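Local coordinates for protein fimbrial subunit type 1 (Actinomyces oris, PDB 3UXF) that forms the shaft of type 1 fimbriae on the bacterial surface as their major, cell-wall-linked pilin subunit, at residues E442-L447 against P464-A469; K355-K360 against K475-V480; P195-D200 against I422-A427. One frame throughout, in Å; residues are numbered along the deposited sequence.

Interaction 1. Residues E442-L447 against P464-A469; sequences EDYYCL and PFRVLA
Tyr445 and Phe465 face each other as an antiparallel hydrogen-bonded pair, and both send their side chains into the core. The Phe465 ring turns back beneath the neighbouring strand because its CG sits between the backbone N and the carbonyl carbon (chi1 71°). This brings one ring face under Tyr445 CB, a CH-pi contact with CB 3.8 Å from the ring centroid; the two aromatic planes themselves meet obliquely. Leu447 completes the group, its CG 3.6 Å from Phe465 CE1. Large apolar residues suit this side, which packs against Val356 and Leu425 of the adjoining sheet.

On the other face, Pro464 lies next to Cys446, with CG 3.8 Å from SG, and Cys446 is itself tied to Cys382 by a disulfide. A pair of backbone bonds joins the strands: Tyr445 N to Phe465 O at 3.0 Å, and Phe465 N to Tyr445 O at 2.9 Å. They belong to the ladder of the hairpin 444-451/463-465 in the prealbumin-like domain, continued by Leu447 with Leu463.

Farther out, the extended Arg466 lays its guanidinium flat over one face of the Tyr444 ring, a stack with cation-pi character, the planes 17° apart and CZ 4.0 Å from the ring centroid. Its NE gives a hydrogen bond of 2.9 Å to Asp443 O, which lies close to the guanidinium plane. The carboxylate of Asp443 turns instead to Lys436. Stacking probably fixes the height of the guanidinium above the ring, while the NE bond probably limits its rotation, so a charged side chain is held in order on the partly exposed side of the hairpin.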
loop_
_atom_site.group_PDB
_atom_site.type_symbol
_atom_site.label_atom_id
_atom_site.label_comp_id
_atom_site.label_asym_id
_atom_site.label_seq_id
_atom_site.Cartn_x
_atom_site.Cartn_y
_atom_site.Cartn_z
ATOM N N GLU A 442 24.789 -5.660 13.064
ATOM C CA GLU A 442 24.331 -6.751 12.211
ATOM C C GLU A 442 24.040 -6.271 10.779
ATOM O O GLU A 442 23.910 -7.089 9.858
ATOM C CB GLU A 442 23.109 -7.440 12.783
ATOM C CG GLU A 442 23.436 -8.186 14.072
ATOM C CD GLU A 442 22.266 -8.969 14.598
ATOM O OE1 GLU A 442 21.105 -8.582 14.325
ATOM O OE2 GLU A 442 22.515 -9.976 15.294
ATOM N N ASP A 443 23.966 -4.962 10.582
ATOM C CA ASP A 443 23.494 -4.388 9.299
ATOM C C ASP A 443 24.673 -4.053 8.387
ATOM O O ASP A 443 24.884 -2.908 7.999
ATOM C CB ASP A 443 22.657 -3.145 9.562
ATOM C CG ASP A 443 21.376 -3.468 10.301
ATOM O OD1 ASP A 443 20.656 -4.406 9.900
ATOM O OD2 ASP A 443 21.090 -2.807 11.319
ATOM N N TYR A 444 25.440 -5.087 8.035
ATOM C CA TYR A 444 26.617 -4.929 7.184
ATOM C C TYR A 444 26.670 -5.974 6.078
ATOM O O TYR A 444 26.128 -7.081 6.212
ATOM C CB TYR A 444 27.889 -5.050 8.012
ATOM C CG TYR A 444 28.296 -3.781 8.697
ATOM C CD1 TYR A 444 29.034 -2.831 8.027
ATOM C CD2 TYR A 444 27.991 -3.567 10.039
ATOM C CE1 TYR A 444 29.423 -1.679 8.641
ATOM C CE2 TYR A 444 28.386 -2.392 10.669
ATOM C CZ TYR A 444 29.118 -1.475 9.961
ATOM O OH TYR A 444 29.540 -0.301 10.570
ATOM N N TYR A 445 27.364 -5.617 5.006
ATOM C CA TYR A 445 27.939 -6.621 4.122
ATOM C C TYR A 445 29.431 -6.741 4.441
ATOM O O TYR A 445 29.993 -5.857 5.087
ATOM C CB TYR A 445 27.803 -6.151 2.673
ATOM C CG TYR A 445 26.372 -6.094 2.223
ATOM C CD1 TYR A 445 25.577 -7.238 2.254
ATOM C CD2 TYR A 445 25.812 -4.916 1.748
ATOM C CE1 TYR A 445 24.230 -7.192 1.836
ATOM C CE2 TYR A 445 24.465 -4.847 1.322
ATOM C CZ TYR A 445 23.685 -6.004 1.365
ATOM O OH TYR A 445 22.353 -5.952 0.982
ATOM N N CYS A 446 30.077 -7.808 3.967
ATOM C CA CYS A 446 31.521 -8.003 4.139
ATOM C C CYS A 446 32.094 -8.431 2.813
ATOM O O CYS A 446 31.537 -9.325 2.171
ATOM C CB CYS A 446 31.799 -9.149 5.162
ATOM S SG CYS A 446 31.813 -8.472 6.879
ATOM N N LEU A 447 33.202 -7.827 2.408
ATOM C CA LEU A 447 34.023 -8.431 1.337
ATOM C C LEU A 447 34.919 -9.475 1.955
ATOM O O LEU A 447 35.447 -9.269 3.034
ATOM C CB LEU A 447 34.908 -7.378 0.699
ATOM C CG LEU A 447 34.204 -6.232 -0.004
ATOM C CD1 LEU A 447 35.228 -5.223 -0.449
ATOM C CD2 LEU A 447 33.376 -6.756 -1.170
ATOM N N PRO A 464 34.046 -5.147 6.344
ATOM C CA PRO A 464 32.645 -4.704 6.378
ATOM C C PRO A 464 32.465 -3.433 5.596
ATOM O O PRO A 464 33.363 -2.580 5.571
ATOM C CB PRO A 464 32.380 -4.470 7.860
ATOM C CG PRO A 464 33.365 -5.383 8.541
ATOM C CD PRO A 464 34.608 -5.281 7.691
ATOM N N PHE A 465 31.287 -3.300 5.004
ATOM C CA PHE A 465 30.872 -2.070 4.327
ATOM C C PHE A 465 29.370 -2.031 4.245
ATOM O O PHE A 465 28.702 -3.042 4.464
ATOM C CB PHE A 465 31.488 -1.970 2.913
ATOM C CG PHE A 465 30.901 -2.954 1.928
ATOM C CD1 PHE A 465 31.398 -4.247 1.869
ATOM C CD2 PHE A 465 29.876 -2.581 1.043
ATOM C CE1 PHE A 465 30.881 -5.200 0.992
ATOM C CE2 PHE A 465 29.362 -3.536 0.148
ATOM C CZ PHE A 465 29.857 -4.829 0.116
ATOM N N ARG A 466 28.829 -0.849 3.966
ATOM C CA ARG A 466 27.391 -0.675 3.816
ATOM C C ARG A 466 27.079 -0.041 2.480
ATOM O O ARG A 466 27.852 0.789 1.971
ATOM C CB ARG A 466 26.836 0.203 4.931
ATOM C CG ARG A 466 26.732 -0.528 6.252
ATOM C CD ARG A 466 26.254 0.435 7.343
ATOM N NE ARG A 466 25.952 -0.293 8.560
ATOM C CZ ARG A 466 25.934 0.262 9.774
ATOM N NH1 ARG A 466 26.228 1.555 9.932
ATOM N NH2 ARG A 466 25.638 -0.491 10.836
ATOM N N VAL A 467 25.935 -0.433 1.920
ATOM C CA VAL A 467 25.329 0.272 0.805
ATOM C C VAL A 467 24.171 1.017 1.413
ATOM O O VAL A 467 23.283 0.423 2.003
ATOM C CB VAL A 467 24.859 -0.731 -0.301
ATOM C CG1 VAL A 467 24.031 -0.006 -1.366
ATOM C CG2 VAL A 467 26.077 -1.399 -0.950
ATOM N N LEU A 468 24.225 2.351 1.333
ATOM C CA LEU A 468 23.172 3.178 1.897
ATOM C C LEU A 468 22.154 3.632 0.876
ATOM O O LEU A 468 22.493 3.932 -0.266
ATOM C CB LEU A 468 23.802 4.397 2.563
ATOM C CG LEU A 468 24.780 4.042 3.698
ATOM C CD1 LEU A 468 25.319 5.347 4.258
ATOM C CD2 LEU A 468 24.119 3.185 4.791
ATOM N N ALA A 469 20.898 3.670 1.289
ATOM C CA ALA A 469 19.800 4.092 0.429
ATOM C C ALA A 469 20.080 5.439 -0.209
ATOM O O ALA A 469 19.713 5.667 -1.367
ATOM C CB ALA A 469 18.512 4.179 1.243
#

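Interaction 2. Residues K355-K360 against K475-V480; sequences KVILTK and KAATEV. Unlike the reference sequence in segment 355-360: Ile357 (reference Val).
Four backbone hydrogen bonds join strands 355-360 and 478-480. Thr478 N points almost straight at Lys355 O, 2.9 Å away with 177° at the hydrogen, and Ile357 N returns a bond of 2.8 Å to Thr478 O. The pattern then repeats one step on: Val480 N reaches Ile357 O at 3.0 Å, and Thr359 N reaches Val480 O at 2.8 Å. Between these bonds the CA hydrogens of Val356 and Leu358 lean on the carbonyl oxygens of Thr478 and Val480.

Two waters carry the polar link past the end of the ladder, where the backbones part. One accepts from Lys355 N and lies within bonding distance of Ala476 O; the other sits among Lys355 O, Ala476 O and Thr478 OG1, 2.8 Å from that hydroxyl. Thr478 turns OG1 to this water by setting it anti to the carbonyl carbon (chi1 -67°).

Parallel pairing of this kind brings the first and last strands of the prealbumin-like domain side by side, and 355-360 is bonded along its other edge to strand 419-426. Farther along the same two strands, whose backbone bonding continues to Val482, Lys360 NZ is covalently linked to Asp484, an isopeptide crosslink that ties them together through their side chains.

Val356, Leu358, Thr478 and Val480 share one face of the sheet. Val356 and Val480 cross there obliquely, CG1 to CG2 4.2 Å, and compact branched residues suit a place filled out by Leu447 and Val467. On the opposite face, beside Glu479, Ile357 stretches back along the sheet until its CD1 lies 3.5 Å from Ala477 CB, whose small methyl leaves room for it. Lys355 sends its amine away from the partner strand, to Glu421 and Asn423.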
loop_
_atom_site.group_PDB
_atom_site.type_symbol
_atom_site.label_atom_id
_atom_site.label_comp_id
_atom_site.label_asym_id
_atom_site.label_seq_id
_atom_site.Cartn_x
_atom_site.Cartn_y
_atom_site.Cartn_z
ATOM N N LYS A 355 25.072 0.038 -6.725
ATOM C CA LYS A 355 26.330 -0.442 -7.300
ATOM C C LYS A 355 27.450 -0.249 -6.309
ATOM O O LYS A 355 27.477 0.772 -5.624
ATOM C CB LYS A 355 26.620 0.407 -8.543
ATOM C CG LYS A 355 28.017 0.154 -9.130
ATOM C CD LYS A 355 28.315 1.015 -10.400
ATOM C CE LYS A 355 27.171 0.967 -11.407
ATOM N NZ LYS A 355 27.194 -0.294 -12.191
ATOM N N VAL A 356 28.368 -1.213 -6.211
ATOM C CA VAL A 356 29.587 -1.027 -5.444
ATOM C C VAL A 356 30.737 -1.020 -6.430
ATOM O O VAL A 356 30.820 -1.898 -7.285
ATOM C CB VAL A 356 29.793 -2.187 -4.450
ATOM C CG1 VAL A 356 31.134 -2.079 -3.781
ATOM C CG2 VAL A 356 28.634 -2.177 -3.410
ATOM N N ILE A 357 31.613 -0.020 -6.346
ATOM C CA ILE A 357 32.848 -0.062 -7.142
ATOM C C ILE A 357 33.993 -0.365 -6.194
ATOM O O ILE A 357 34.243 0.422 -5.272
ATOM C CB ILE A 357 33.124 1.259 -7.883
ATOM C CG1 ILE A 357 32.002 1.538 -8.871
ATOM C CG2 ILE A 357 34.409 1.138 -8.670
ATOM C CD1 ILE A 357 32.052 2.961 -9.500
ATOM N N LEU A 358 34.657 -1.507 -6.389
ATOM C CA LEU A 358 35.739 -1.915 -5.513
ATOM C C LEU A 358 37.034 -1.523 -6.209
ATOM O O LEU A 358 37.286 -1.966 -7.334
ATOM C CB LEU A 358 35.646 -3.428 -5.307
ATOM C CG LEU A 358 36.570 -4.111 -4.295
ATOM C CD1 LEU A 358 36.102 -5.570 -4.109
ATOM C CD2 LEU A 358 38.012 -4.106 -4.749
ATOM N N THR A 359 37.842 -0.693 -5.546
ATOM C CA THR A 359 39.186 -0.373 -6.038
ATOM C C THR A 359 40.225 -1.091 -5.196
ATOM O O THR A 359 40.227 -0.994 -3.962
ATOM C CB THR A 359 39.474 1.124 -5.957
ATOM O OG1 THR A 359 38.566 1.806 -6.827
ATOM C CG2 THR A 359 40.933 1.438 -6.394
ATOM N N LYS A 360 41.104 -1.827 -5.863
ATOM C CA LYS A 360 42.147 -2.564 -5.177
ATOM C C LYS A 360 43.466 -1.817 -5.262
ATOM O O LYS A 360 43.873 -1.374 -6.331
ATOM C CB LYS A 360 42.301 -3.963 -5.773
ATOM C CG LYS A 360 43.307 -4.839 -5.048
ATOM C CD LYS A 360 42.779 -5.291 -3.699
ATOM C CE LYS A 360 43.657 -6.371 -3.096
ATOM N NZ LYS A 360 44.932 -5.831 -2.556
ATOM N N LYS A 475 21.332 6.147 -7.712
ATOM C CA LYS A 475 22.234 5.389 -8.580
ATOM C C LYS A 475 23.660 5.896 -8.466
ATOM O O LYS A 475 24.381 5.945 -9.471
ATOM C CB LYS A 475 21.765 5.434 -10.031
ATOM C CG LYS A 475 20.374 4.835 -10.190
ATOM C CD LYS A 475 19.962 4.803 -11.640
ATOM C CE LYS A 475 18.570 4.243 -11.804
ATOM N NZ LYS A 475 18.015 4.575 -13.131
ATOM N N ALA A 476 24.041 6.271 -7.244
ATOM C CA ALA A 476 25.410 6.672 -6.969
ATOM C C ALA A 476 26.153 5.439 -6.489
ATOM O O ALA A 476 25.605 4.654 -5.709
ATOM C CB ALA A 476 25.429 7.729 -5.887
ATOM N N ALA A 477 27.360 5.263 -6.978
ATOM C CA ALA A 477 28.169 4.135 -6.536
ATOM C C ALA A 477 28.614 4.249 -5.110
ATOM O O ALA A 477 28.917 5.341 -4.611
ATOM C CB ALA A 477 29.386 3.999 -7.435
ATOM N N THR A 478 28.684 3.085 -4.466
ATOM C CA THR A 478 29.325 2.967 -3.161
ATOM C C THR A 478 30.757 2.565 -3.471
ATOM O O THR A 478 31.006 1.497 -4.039
ATOM C CB THR A 478 28.593 1.918 -2.292
ATOM O OG1 THR A 478 27.295 2.404 -1.968
ATOM C CG2 THR A 478 29.348 1.707 -0.960
ATOM N N GLU A 479 31.711 3.434 -3.125
ATOM C CA GLU A 479 33.102 3.231 -3.491
ATOM C C GLU A 479 33.869 2.676 -2.302
ATOM O O GLU A 479 33.900 3.283 -1.229
ATOM C CB GLU A 479 33.731 4.564 -3.973
ATOM C CG GLU A 479 33.075 5.005 -5.292
ATOM C CD GLU A 479 33.594 6.318 -5.839
ATOM O OE1 GLU A 479 34.693 6.322 -6.428
ATOM O OE2 GLU A 479 32.918 7.346 -5.640
ATOM N N VAL A 480 34.421 1.481 -2.487
ATOM C CA VAL A 480 35.182 0.818 -1.442
ATOM C C VAL A 480 36.592 0.581 -1.925
ATOM O O VAL A 480 36.812 0.079 -3.033
ATOM C CB VAL A 480 34.526 -0.537 -1.084
ATOM C CG1 VAL A 480 35.332 -1.252 -0.010
ATOM C CG2 VAL A 480 33.129 -0.289 -0.549
HETATM O O HOH W 1 24.069 2.733 -7.168
HETATM O O HOH W 2 25.610 2.316 -4.181
#

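Interaction 3. Residues P195-D200 against I422-A427; sequences PGSGRD and INYLRA
Ser197 meets Tyr424 through both its backbone and its side chain. Its N gives a hydrogen bond of 2.9 Å to Tyr424 O, while OG accepts one of 2.9 Å from Tyr424 N. The hydroxyl reaches that N-H because chi1 (58°) tucks OG between the backbone N and the carbonyl carbon. From there it also lies at the edge of the tyrosine ring, 3.6 Å from CD2. A small hydroxyl side chain fits where a backbone N-H must be satisfied close to a ring.

Two residues back, Pro195 O takes a bond of 2.8 Å from Arg426 N, in the carbonyl plane, and the CA of Leu425 also approaches it. Gly196, between these bonds, is bridged to Leu425 without a side chain.

The next shell sets these groups in place. A cis peptide before Tyr424 lets Asn423 CB sit over the centre of the tyrosine ring, 3.3 Å above its plane. Gly198 follows in the type II turn 196-199, with the positive phi (97°) that glycine tolerates well. Arg426 bends at chi2 and chi3, its NE bonded to Tyr430 O and its NH1 passing near Pro195. Pro195 also rests on Tyr445 and Leu404.

Mostly backbone bonds, buried and short, thus join a loop of the middle part of the chain to the edge of the prealbumin-like domain, an attachment likely to restrain movement between them.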
loop_
_atom_site.group_PDB
_atom_site.type_symbol
_atom_site.label_atom_id
_atom_site.label_comp_id
_atom_site.label_asym_id
_atom_site.label_seq_id
_atom_site.Cartn_x
_atom_site.Cartn_y
_atom_site.Cartn_z
ATOM N N PRO A 195 19.244 -9.704 -0.789
ATOM C CA PRO A 195 20.309 -8.701 -0.745
ATOM C C PRO A 195 20.994 -8.559 -2.115
ATOM O O PRO A 195 21.317 -7.455 -2.530
ATOM C CB PRO A 195 21.279 -9.264 0.306
ATOM C CG PRO A 195 20.995 -10.779 0.345
ATOM C CD PRO A 195 19.497 -10.856 0.097
ATOM N N GLY A 196 21.199 -9.675 -2.815
ATOM C CA GLY A 196 21.801 -9.610 -4.142
ATOM C C GLY A 196 20.737 -9.392 -5.201
ATOM O O GLY A 196 19.699 -10.065 -5.186
ATOM N N SER A 197 21.011 -8.527 -6.166
ATOM C CA SER A 197 20.032 -8.265 -7.208
ATOM C C SER A 197 19.782 -9.520 -8.016
ATOM O O SER A 197 20.687 -10.317 -8.276
ATOM C CB SER A 197 20.476 -7.112 -8.127
ATOM O OG SER A 197 21.740 -7.398 -8.744
ATOM N N GLY A 198 18.525 -9.646 -8.420
ATOM C CA GLY A 198 18.114 -10.788 -9.208
ATOM C C GLY A 198 17.487 -11.903 -8.402
ATOM O O GLY A 198 16.919 -12.834 -8.968
ATOM N N ARG A 199 17.612 -11.852 -7.077
ATOM C CA ARG A 199 16.943 -12.826 -6.231
ATOM C C ARG A 199 15.452 -12.477 -6.109
ATOM O O ARG A 199 15.032 -11.328 -6.291
ATOM C CB ARG A 199 17.581 -12.817 -4.834
ATOM C CG ARG A 199 19.111 -13.031 -4.847
ATOM C CD ARG A 199 19.497 -14.276 -5.610
ATOM N NE ARG A 199 19.315 -15.465 -4.763
ATOM C CZ ARG A 199 19.614 -16.711 -5.137
ATOM N NH1 ARG A 199 20.112 -16.945 -6.344
ATOM N NH2 ARG A 199 19.407 -17.726 -4.304
ATOM N N ASP A 200 14.663 -13.495 -5.778
ATOM C CA ASP A 200 13.217 -13.367 -5.713
ATOM C C ASP A 200 12.779 -12.292 -4.720
ATOM O O ASP A 200 13.324 -12.228 -3.615
ATOM C CB ASP A 200 12.632 -14.698 -5.243
ATOM C CG ASP A 200 12.849 -15.838 -6.248
ATOM O OD1 ASP A 200 13.247 -15.580 -7.407
ATOM O OD2 ASP A 200 12.642 -17.007 -5.847
ATOM N N ILE A 422 30.505 -4.498 -8.299
ATOM C CA ILE A 422 29.649 -5.515 -7.709
ATOM C C ILE A 422 28.224 -4.973 -7.853
ATOM O O ILE A 422 27.805 -4.039 -7.141
ATOM C CB ILE A 422 30.021 -5.764 -6.249
ATOM C CG1 ILE A 422 31.490 -6.238 -6.176
ATOM C CG2 ILE A 422 29.078 -6.795 -5.653
ATOM C CD1 ILE A 422 31.997 -6.415 -4.778
ATOM N N ASN A 423 27.493 -5.528 -8.824
ATOM C CA ASN A 423 26.182 -5.011 -9.197
ATOM C C ASN A 423 25.123 -6.066 -9.010
ATOM O O ASN A 423 25.177 -7.068 -9.725
ATOM C CB ASN A 423 26.166 -4.686 -10.696
ATOM C CG ASN A 423 27.165 -3.608 -11.090
ATOM O OD1 ASN A 423 27.434 -2.678 -10.307
ATOM N ND2 ASN A 423 27.691 -3.704 -12.284
ATOM N N TYR A 424 24.138 -5.898 -8.126
ATOM C CA TYR A 424 23.956 -4.754 -7.247
ATOM C C TYR A 424 23.516 -5.297 -5.890
ATOM O O TYR A 424 23.008 -6.409 -5.806
ATOM C CB TYR A 424 22.861 -3.839 -7.793
ATOM C CG TYR A 424 23.065 -3.430 -9.231
ATOM C CD1 TYR A 424 23.760 -2.276 -9.549
ATOM C CD2 TYR A 424 22.565 -4.199 -10.271
ATOM C CE1 TYR A 424 23.954 -1.898 -10.855
ATOM C CE2 TYR A 424 22.759 -3.828 -11.587
ATOM C CZ TYR A 424 23.455 -2.675 -11.871
ATOM O OH TYR A 424 23.656 -2.289 -13.172
ATOM N N LEU A 425 23.700 -4.506 -4.837
ATOM C CA LEU A 425 23.337 -4.925 -3.490
ATOM C C LEU A 425 22.240 -4.052 -2.889
ATOM O O LEU A 425 22.270 -2.835 -3.019
ATOM C CB LEU A 425 24.564 -4.899 -2.577
ATOM C CG LEU A 425 25.532 -6.074 -2.704
ATOM C CD1 LEU A 425 26.911 -5.688 -2.199
ATOM C CD2 LEU A 425 25.003 -7.280 -1.957
ATOM N N ARG A 426 21.280 -4.688 -2.229
ATOM C CA ARG A 426 20.192 -3.966 -1.583
ATOM C C ARG A 426 20.742 -3.143 -0.427
ATOM O O ARG A 426 21.617 -3.598 0.297
ATOM C CB ARG A 426 19.130 -4.939 -1.068
ATOM C CG ARG A 426 17.700 -4.407 -1.130
ATOM C CD ARG A 426 16.864 -4.927 0.033
ATOM N NE ARG A 426 17.525 -4.640 1.298
ATOM C CZ ARG A 426 18.042 -5.561 2.100
ATOM N NH1 ARG A 426 17.951 -6.847 1.789
ATOM N NH2 ARG A 426 18.648 -5.194 3.218
ATOM N N ALA A 427 20.224 -1.932 -0.258
ATOM C CA ALA A 427 20.685 -1.055 0.808
ATOM C C ALA A 427 20.551 -1.729 2.166
ATOM O O ALA A 427 19.549 -2.376 2.442
ATOM C CB ALA A 427 19.906 0.248 0.788
#

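Interactions 1 and 2 lie in the prealbumin-like domain, and interaction 3 joins that domain to the loop 195-200; their centres are 12 to 14 Å apart. Interactions 1 and 2 meet where Val467 CG2 packs 3.6 Å from Val356 CG2 and Leu447 CD1 lies 3.8 Å from Leu358 CD1, joining the hairpin to the parallel strands. Interactions 2 and 3 share neighbouring strands of one sheet, with Ile422 N 2.8 Å from Val356 O. Tyr445 OH, 2.6 Å from Arg426 O, connects interaction 1 to interaction 3. Bound calcium lies about 9 Å from the Pro464 side chain and about 13 Å from that of Pro195, but no residue of the three contacts is a calcium ligand.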